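Local coordinates for protein type III pantothenate kinase (Campylobacter jejuni, PDB 2NRH) that probably phosphorylates pantothenate at the expense of ATP with the help of a monovalent cation, the first step of coenzyme A biosynthesis, at residues I38-V43 and K55-L60; R77-Y82 and L193-G198; Y82-G87 and K170-G175. The protein carries 2 engineered substitutions. All blocks are in the same frame, centred on the assembly; numbering follows the deposited sequence.

In the fold
From the N terminus, contact 1 comes first and is complete before the others begin: strand 38-42 runs into helix 48-53 and returns as strand 57-59, closing a short beta-alpha-beta unit at the margin of the first sheet. Helix 75-81 follows and opens contact 2, which closes only when helix 194-204 arrives, with 110 residues between its two segments. Contact 3 begins at Tyr-82, a residue it shares with contact 2, and closes at strand 171-174, so that it lies wholly within the longer loop. Contact 2 joins the two helices between the sheets, contact 3 belongs to the second sheet, and Ile-41 of contact 1 packs against Ala-79 and Ile-195 of contact 2.

Contact 1: residues I38-V43 and K55-L60; sequences IFYINV and KNFINL. Engineered in segment 55-60: Asn-56 (natural residue Lys).
Phe-57 offers one face of its ring to Ile-38, whose CB lies 3.9 Å from the Phe-57 ring centroid and almost on its normal, while Ile-38 CD1 covers the rim at 3.4 Å from Phe-57 CZ. The edge of this ring is directed at the face of Tyr-40 in an offset edge-to-face pair, centroids 5.8 Å apart. A chi1 of 77° sets Tyr-40 CG between the backbone N and the carbonyl carbon, which swings the ring across the neighbouring strand. There Asn-59 CA makes a CH-pi contact 3.8 Å from the Tyr-40 centroid, and the Asn-59 amide stacks nearly parallel to the ring. On the other face of the sheet, Phe-39 CD1 meets Ile-58 CG2 at 3.6 Å and also touches Leu-60 CD2.

Parallel pairing sets this register. Ile-38 N donates over 2.8 Å to Asn-56 O, an almost straight bond to the main-chain carbonyl of an engineered residue; Ile-58 N to Ile-38 O, Tyr-40 N to Ile-58 O and Leu-60 N to Tyr-40 O continue the series. A water accepts from Asn-42 N and is placed to donate to Asn-59 OD1, which also accepts from Glu-61 N.

Helix 48-53, the crossover of this beta-alpha-beta unit, lays Leu-51 on Tyr-40 and Phe-57. Strand 4-8 flanks strand 38-42 on its other side, and helix 75-81 packs against Ile-41.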
# COMPACT_ATOMS: atom_id res chain seq x y z
N ILE B 38 15.75 -9.62 31.99
CA ILE B 38 15.40 -8.99 30.74
C ILE B 38 13.98 -8.42 30.82
O ILE B 38 13.01 -9.16 30.99
CB ILE B 38 15.51 -9.98 29.54
CG1 ILE B 38 16.95 -10.50 29.41
CG2 ILE B 38 15.05 -9.28 28.27
CD1 ILE B 38 17.19 -11.69 28.38
N PHE B 39 13.87 -7.10 30.68
CA PHE B 39 12.59 -6.41 30.52
C PHE B 39 12.08 -6.47 29.10
O PHE B 39 12.84 -6.32 28.16
CB PHE B 39 12.74 -4.97 30.99
CG PHE B 39 13.20 -4.90 32.43
CD1 PHE B 39 12.27 -5.05 33.49
CD2 PHE B 39 14.56 -4.77 32.74
CE1 PHE B 39 12.67 -5.01 34.84
CE2 PHE B 39 14.97 -4.74 34.10
CZ PHE B 39 14.01 -4.85 35.15
N TYR B 40 10.80 -6.75 28.91
CA TYR B 40 10.36 -6.94 27.55
C TYR B 40 8.97 -6.38 27.28
O TYR B 40 8.19 -6.17 28.21
CB TYR B 40 10.45 -8.42 27.17
CG TYR B 40 9.36 -9.29 27.71
CD1 TYR B 40 8.22 -9.55 26.96
CD2 TYR B 40 9.46 -9.88 29.00
CE1 TYR B 40 7.19 -10.37 27.44
CE2 TYR B 40 8.43 -10.71 29.49
CZ TYR B 40 7.30 -10.96 28.70
OH TYR B 40 6.27 -11.76 29.16
N ILE B 41 8.70 -6.12 26.00
CA ILE B 41 7.33 -6.11 25.42
C ILE B 41 7.27 -7.12 24.23
O ILE B 41 8.28 -7.43 23.57
CB ILE B 41 6.94 -4.73 24.97
CG1 ILE B 41 7.80 -4.27 23.78
CG2 ILE B 41 7.01 -3.72 26.14
CD1 ILE B 41 7.44 -2.91 23.27
N ASN B 42 6.08 -7.62 23.94
CA ASN B 42 5.93 -8.68 22.95
C ASN B 42 4.59 -8.56 22.22
O ASN B 42 3.58 -8.38 22.87
CB ASN B 42 6.08 -10.06 23.64
CG ASN B 42 5.65 -11.19 22.75
OD1 ASN B 42 6.16 -11.34 21.63
ND2 ASN B 42 4.70 -11.99 23.23
N VAL B 43 4.62 -8.63 20.89
CA VAL B 43 3.39 -8.69 20.07
C VAL B 43 3.25 -10.07 19.44
O VAL B 43 2.29 -10.37 18.80
CB VAL B 43 3.32 -7.59 18.92
CG1 VAL B 43 3.33 -6.19 19.51
CG2 VAL B 43 4.43 -7.79 17.85
N LYS B 55 11.87 -17.18 33.65
CA LYS B 55 11.67 -16.37 34.87
C LYS B 55 12.47 -15.09 34.87
O LYS B 55 12.07 -14.13 35.50
CB LYS B 55 11.95 -17.19 36.13
CG LYS B 55 11.07 -18.45 36.19
CD LYS B 55 11.58 -19.54 37.18
CE LYS B 55 10.80 -20.86 36.90
NZ LYS B 55 11.13 -21.97 37.83
N ASN B 56 13.59 -15.07 34.15
CA ASN B 56 14.38 -13.86 34.02
C ASN B 56 13.72 -12.81 33.12
O ASN B 56 14.19 -11.68 33.04
CB ASN B 56 15.81 -14.17 33.58
CG ASN B 56 15.88 -14.76 32.17
OD1 ASN B 56 15.11 -15.66 31.84
ND2 ASN B 56 16.81 -14.28 31.34
N PHE B 57 12.64 -13.19 32.44
CA PHE B 57 11.94 -12.28 31.55
C PHE B 57 10.71 -11.58 32.19
O PHE B 57 9.80 -12.23 32.74
CB PHE B 57 11.53 -13.01 30.28
CG PHE B 57 12.52 -12.94 29.15
CD1 PHE B 57 13.57 -13.85 29.07
CD2 PHE B 57 12.37 -12.00 28.14
CE1 PHE B 57 14.48 -13.81 27.99
CE2 PHE B 57 13.26 -11.95 27.05
CZ PHE B 57 14.31 -12.84 26.97
N ILE B 58 10.69 -10.25 32.09
CA ILE B 58 9.82 -9.41 32.89
C ILE B 58 9.03 -8.42 32.01
O ILE B 58 9.60 -7.49 31.42
CB ILE B 58 10.65 -8.70 33.97
CG1 ILE B 58 11.03 -9.76 35.01
CG2 ILE B 58 9.86 -7.51 34.57
CD1 ILE B 58 12.21 -9.43 35.75
N ASN B 59 7.73 -8.64 31.94
CA ASN B 59 6.84 -8.02 30.96
C ASN B 59 6.53 -6.59 31.39
O ASN B 59 6.07 -6.35 32.52
CB ASN B 59 5.59 -8.88 30.79
CG ASN B 59 4.71 -8.46 29.63
OD1 ASN B 59 4.98 -7.52 28.89
ND2 ASN B 59 3.60 -9.14 29.49
N LEU B 60 6.85 -5.64 30.52
CA LEU B 60 6.60 -4.26 30.85
C LEU B 60 5.21 -3.81 30.46
O LEU B 60 4.76 -2.71 30.86
CB LEU B 60 7.62 -3.34 30.20
CG LEU B 60 9.07 -3.22 30.67
CD1 LEU B 60 9.64 -1.92 30.09
CD2 LEU B 60 9.28 -3.28 32.21
O HOH W 1 4.23 -7.57 26.11

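Contact 2: residues R77-Y82 and L193-G198; sequences RIAACY and LLIFRG
Gly-198 CA lies 3.3 Å from Ala-79 O, a CA-H...O contact in which one helix backbone rests directly on the other. With no side chain at Gly-198 to stand between them, the axes of 77-81 and 194-198 approach to 7.0 Å and cross nearly at right angles, 83°. Next to this point Ile-195 reaches across with both its branches. A chi1 of -78° puts CG1 beside the backbone N and anti to the carbonyl carbon, leaving CG2 anti to that N; the two thereby divide the neighbouring alanines, Ile-195 CG1 lying 3.6 Å from Ala-80 CB and Ile-195 CG2 4.0 Å from Ala-79 CB. Small residues on one helix and a branched one on the other make this the tight part of the contact.

In the two-sheet fold of the actin-like ATPase clan, these helices lie between the sheets. Ile-195 touches Asp-7 and Asp-91, predicted to bind ATP and the monovalent cation respectively, and Arg-77, a predicted substrate residue, forms a salt bridge from NH2 to Asp-99 OD1.

The other side is looser, with one water bridging the backbones. It is placed to donate to both Ala-79 O, at 3.1 Å, and Leu-194 O, at 2.7 Å, mediating between two carbonyls that could not bond to each other. Leu-194 sends its CD1 over Ala-80 O, whereas Gly-198 O lies obliquely to the Tyr-82 ring, 3.7 Å from Tyr-82 CD2. Lys-201 adds a cation-pi contact to the Tyr-82 ring, and Phe-64 meets that ring edge-to-face.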
# COMPACT_ATOMS: atom_id res chain seq x y z
N ARG B 77 3.36 -0.11 19.31
CA ARG B 77 2.91 1.26 18.99
C ARG B 77 2.75 2.10 20.27
O ARG B 77 3.14 3.26 20.29
CB ARG B 77 1.60 1.18 18.21
CG ARG B 77 1.84 0.47 16.88
CD ARG B 77 0.56 0.14 16.12
NE ARG B 77 -0.22 1.29 15.70
CZ ARG B 77 -1.46 1.22 15.22
NH1 ARG B 77 -2.05 0.05 15.01
NH2 ARG B 77 -2.09 2.31 14.86
N ILE B 78 2.18 1.52 21.33
CA ILE B 78 2.08 2.22 22.58
C ILE B 78 3.48 2.71 23.05
O ILE B 78 3.66 3.90 23.31
CB ILE B 78 1.36 1.36 23.68
CG1 ILE B 78 -0.12 1.28 23.38
CG2 ILE B 78 1.59 1.97 25.09
CD1 ILE B 78 -0.91 0.25 24.15
N ALA B 79 4.45 1.79 23.12
CA ALA B 79 5.78 2.10 23.58
C ALA B 79 6.47 3.17 22.73
O ALA B 79 7.30 3.93 23.25
CB ALA B 79 6.63 0.81 23.63
N ALA B 80 6.19 3.21 21.43
CA ALA B 80 6.81 4.24 20.56
C ALA B 80 6.14 5.60 20.70
O ALA B 80 6.79 6.62 20.43
CB ALA B 80 6.80 3.84 19.10
N CYS B 81 4.86 5.60 21.04
CA CYS B 81 4.14 6.85 21.31
C CYS B 81 4.41 7.41 22.71
O CYS B 81 4.09 8.55 23.01
CB CYS B 81 2.63 6.68 21.15
SG CYS B 81 2.18 6.47 19.43
N TYR B 82 4.95 6.57 23.56
CA TYR B 82 4.90 6.82 24.97
C TYR B 82 5.71 8.06 25.43
O TYR B 82 5.29 8.72 26.39
CB TYR B 82 5.40 5.60 25.73
CG TYR B 82 4.89 5.52 27.15
CD1 TYR B 82 3.52 5.61 27.41
CD2 TYR B 82 5.76 5.36 28.22
CE1 TYR B 82 3.04 5.53 28.68
CE2 TYR B 82 5.25 5.27 29.52
CZ TYR B 82 3.89 5.35 29.72
OH TYR B 82 3.36 5.23 30.97
N LEU B 193 15.57 4.43 18.25
CA LEU B 193 15.28 3.86 19.54
C LEU B 193 13.99 4.36 20.18
O LEU B 193 13.88 4.31 21.39
CB LEU B 193 16.43 4.10 20.51
CG LEU B 193 17.89 3.80 20.13
CD1 LEU B 193 18.82 4.51 21.11
CD2 LEU B 193 18.22 2.32 20.12
N LEU B 194 13.01 4.81 19.41
CA LEU B 194 11.79 5.32 20.02
C LEU B 194 11.13 4.41 21.07
O LEU B 194 10.67 4.87 22.13
CB LEU B 194 10.74 5.67 18.96
CG LEU B 194 10.54 7.12 18.68
CD1 LEU B 194 9.16 7.30 18.12
CD2 LEU B 194 10.75 8.03 19.98
N ILE B 195 11.06 3.13 20.73
CA ILE B 195 10.34 2.14 21.49
C ILE B 195 11.10 1.91 22.78
O ILE B 195 10.51 1.90 23.84
CB ILE B 195 10.15 0.82 20.64
CG1 ILE B 195 9.03 1.01 19.64
CG2 ILE B 195 9.76 -0.33 21.50
CD1 ILE B 195 8.70 -0.22 18.83
N PHE B 196 12.42 1.71 22.68
CA PHE B 196 13.26 1.48 23.85
C PHE B 196 13.27 2.68 24.80
O PHE B 196 13.55 2.51 25.99
CB PHE B 196 14.71 1.17 23.44
CG PHE B 196 14.91 -0.20 22.94
CD1 PHE B 196 14.56 -1.31 23.71
CD2 PHE B 196 15.48 -0.41 21.69
CE1 PHE B 196 14.75 -2.61 23.24
CE2 PHE B 196 15.69 -1.71 21.19
CZ PHE B 196 15.31 -2.81 21.98
N ARG B 197 13.02 3.88 24.27
CA ARG B 197 12.80 5.07 25.09
C ARG B 197 11.47 5.01 25.90
O ARG B 197 11.44 5.36 27.08
CB ARG B 197 12.85 6.35 24.25
CG ARG B 197 14.20 6.68 23.64
CD ARG B 197 14.30 8.17 23.10
NE ARG B 197 15.63 8.73 23.36
CZ ARG B 197 15.91 10.04 23.52
NH1 ARG B 197 14.96 10.98 23.42
NH2 ARG B 197 17.17 10.40 23.76
N GLY B 198 10.38 4.59 25.26
CA GLY B 198 9.15 4.25 25.98
C GLY B 198 9.38 3.24 27.08
O GLY B 198 8.96 3.45 28.24
O HOH W 2 8.73 6.69 22.81

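Contact 3: residues Y82-G87 and K170-G175; sequences YTIEDG and KLYFTG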
# COMPACT_ATOMS: atom_id res chain seq x y z
N TYR B 82 4.95 6.57 23.56
CA TYR B 82 4.90 6.82 24.97
C TYR B 82 5.71 8.06 25.43
O TYR B 82 5.29 8.72 26.39
CB TYR B 82 5.40 5.60 25.73
CG TYR B 82 4.89 5.52 27.15
CD1 TYR B 82 3.52 5.61 27.41
CD2 TYR B 82 5.76 5.36 28.22
CE1 TYR B 82 3.04 5.53 28.68
CE2 TYR B 82 5.25 5.27 29.52
CZ TYR B 82 3.89 5.35 29.72
OH TYR B 82 3.36 5.23 30.97
N THR B 83 6.87 8.34 24.81
CA THR B 83 7.68 9.50 25.28
C THR B 83 7.26 10.80 24.55
O THR B 83 7.89 11.84 24.69
CB THR B 83 9.16 9.28 25.09
OG1 THR B 83 9.41 9.01 23.71
CG2 THR B 83 9.63 8.15 25.91
N ILE B 84 6.17 10.71 23.80
CA ILE B 84 5.68 11.82 22.96
C ILE B 84 4.39 12.41 23.52
O ILE B 84 3.46 11.70 23.85
CB ILE B 84 5.63 11.37 21.44
CG1 ILE B 84 7.08 11.30 20.92
CG2 ILE B 84 4.82 12.33 20.55
CD1 ILE B 84 7.42 10.09 20.22
N GLU B 85 4.39 13.74 23.67
CA GLU B 85 3.27 14.51 24.22
C GLU B 85 2.35 14.96 23.12
O GLU B 85 1.16 14.99 23.30
CB GLU B 85 3.80 15.75 24.99
CG GLU B 85 4.32 15.45 26.48
CD GLU B 85 5.39 16.49 27.01
OE1 GLU B 85 5.54 17.66 26.50
OE2 GLU B 85 6.12 16.11 27.96
N ASP B 86 2.93 15.36 22.01
CA ASP B 86 2.21 15.86 20.85
C ASP B 86 3.05 15.47 19.68
O ASP B 86 4.28 15.63 19.76
CB ASP B 86 2.12 17.39 20.83
CG ASP B 86 1.38 17.92 22.02
OD1 ASP B 86 0.13 17.90 21.95
OD2 ASP B 86 2.06 18.32 23.01
N GLY B 87 2.40 14.97 18.63
CA GLY B 87 3.10 14.57 17.43
C GLY B 87 2.52 13.38 16.67
O GLY B 87 1.55 12.73 17.09
N LYS B 170 4.60 17.95 15.08
CA LYS B 170 5.93 17.40 14.82
C LYS B 170 5.80 15.93 14.46
O LYS B 170 4.84 15.28 14.91
CB LYS B 170 6.86 17.53 16.05
CG LYS B 170 6.73 18.84 16.93
CD LYS B 170 7.84 19.90 16.63
CE LYS B 170 7.77 21.15 17.57
NZ LYS B 170 8.76 21.15 18.72
N LEU B 171 6.74 15.43 13.65
CA LEU B 171 6.83 14.02 13.27
C LEU B 171 7.98 13.35 13.94
O LEU B 171 9.07 13.91 13.99
CB LEU B 171 7.06 13.86 11.79
CG LEU B 171 5.86 13.88 10.89
CD1 LEU B 171 6.31 14.28 9.50
CD2 LEU B 171 5.27 12.53 10.90
N TYR B 172 7.74 12.15 14.45
CA TYR B 172 8.79 11.31 14.93
C TYR B 172 8.74 10.04 14.06
O TYR B 172 7.63 9.62 13.65
CB TYR B 172 8.58 11.05 16.41
CG TYR B 172 8.50 12.34 17.23
CD1 TYR B 172 9.63 12.82 17.88
CD2 TYR B 172 7.32 13.08 17.32
CE1 TYR B 172 9.59 13.93 18.61
CE2 TYR B 172 7.26 14.22 18.04
CZ TYR B 172 8.41 14.65 18.68
OH TYR B 172 8.42 15.79 19.44
N PHE B 173 9.92 9.50 13.75
CA PHE B 173 10.05 8.39 12.85
C PHE B 173 10.96 7.38 13.50
O PHE B 173 11.86 7.77 14.25
CB PHE B 173 10.70 8.80 11.51
CG PHE B 173 9.73 9.25 10.47
CD1 PHE B 173 9.11 8.34 9.63
CD2 PHE B 173 9.44 10.60 10.33
CE1 PHE B 173 8.18 8.77 8.65
CE2 PHE B 173 8.54 11.02 9.38
CZ PHE B 173 7.90 10.09 8.52
N THR B 174 10.70 6.10 13.23
CA THR B 174 11.52 5.00 13.79
C THR B 174 11.40 3.81 12.87
O THR B 174 10.64 3.85 11.89
CB THR B 174 11.17 4.64 15.31
OG1 THR B 174 12.17 3.78 15.87
CG2 THR B 174 9.79 4.01 15.49
N GLY B 175 12.17 2.77 13.14
CA GLY B 175 12.10 1.57 12.30
C GLY B 175 13.10 1.56 11.16
O GLY B 175 13.68 2.61 10.82
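With chi1 at -57°, Tyr-172 carries its ring anti to the carbonyl carbon and out from strand 171-174 to meet Ile-84. The isoleucine has a similar first torsion, but its chi2 of 131° falls away from a staggered value and lays CD1 back over the base of the ring. The two side chains thus run past each other in opposite directions, and the isoleucine spreads along one ring face. Its CG1 stands over the centre, 3.9 Å from the Tyr-172 ring centroid and within a few degrees of the normal, a well-centred CH-pi contact. Ile-84 CD1 reaches Tyr-172 CG at 3.9 Å, and Ile-84 CG2 covers the side of Tyr-172 CE2 at 4.0 Å.

The ring edge is met by the backbone of the incoming chain. Gly-87 CA lies near the ring plane, 4.2 Å from Tyr-172 CE2, and also approaches Lys-170 O to 3.1 Å. With a phi of 147°, Gly-87 adopts a conformation that suits a residue without a side chain, and its bare CA can pass close to both. Asp-86 O comes to the ring obliquely, while the Asp-86 carboxylate turns elsewhere, its OD1 accepting from Asn-103 N.

This is where the chain leaves helix 75-81 and enters strand 87-92, the parallel neighbour of strand 171-174 in the second sheet; Val-88 takes up the backbone bonds to Lys-170 and Tyr-172. Val-89 and Leu-194 also touch Ile-84.

No hydrogen bond joins the two segments themselves. Their cohesion probably rests on dispersion between aliphatic carbons and an aromatic face and on the close backbone approach of Gly-87 to Lys-170 O, with directional pairing left to strand 87-92, which starts at Gly-87 and bonds through Val-88.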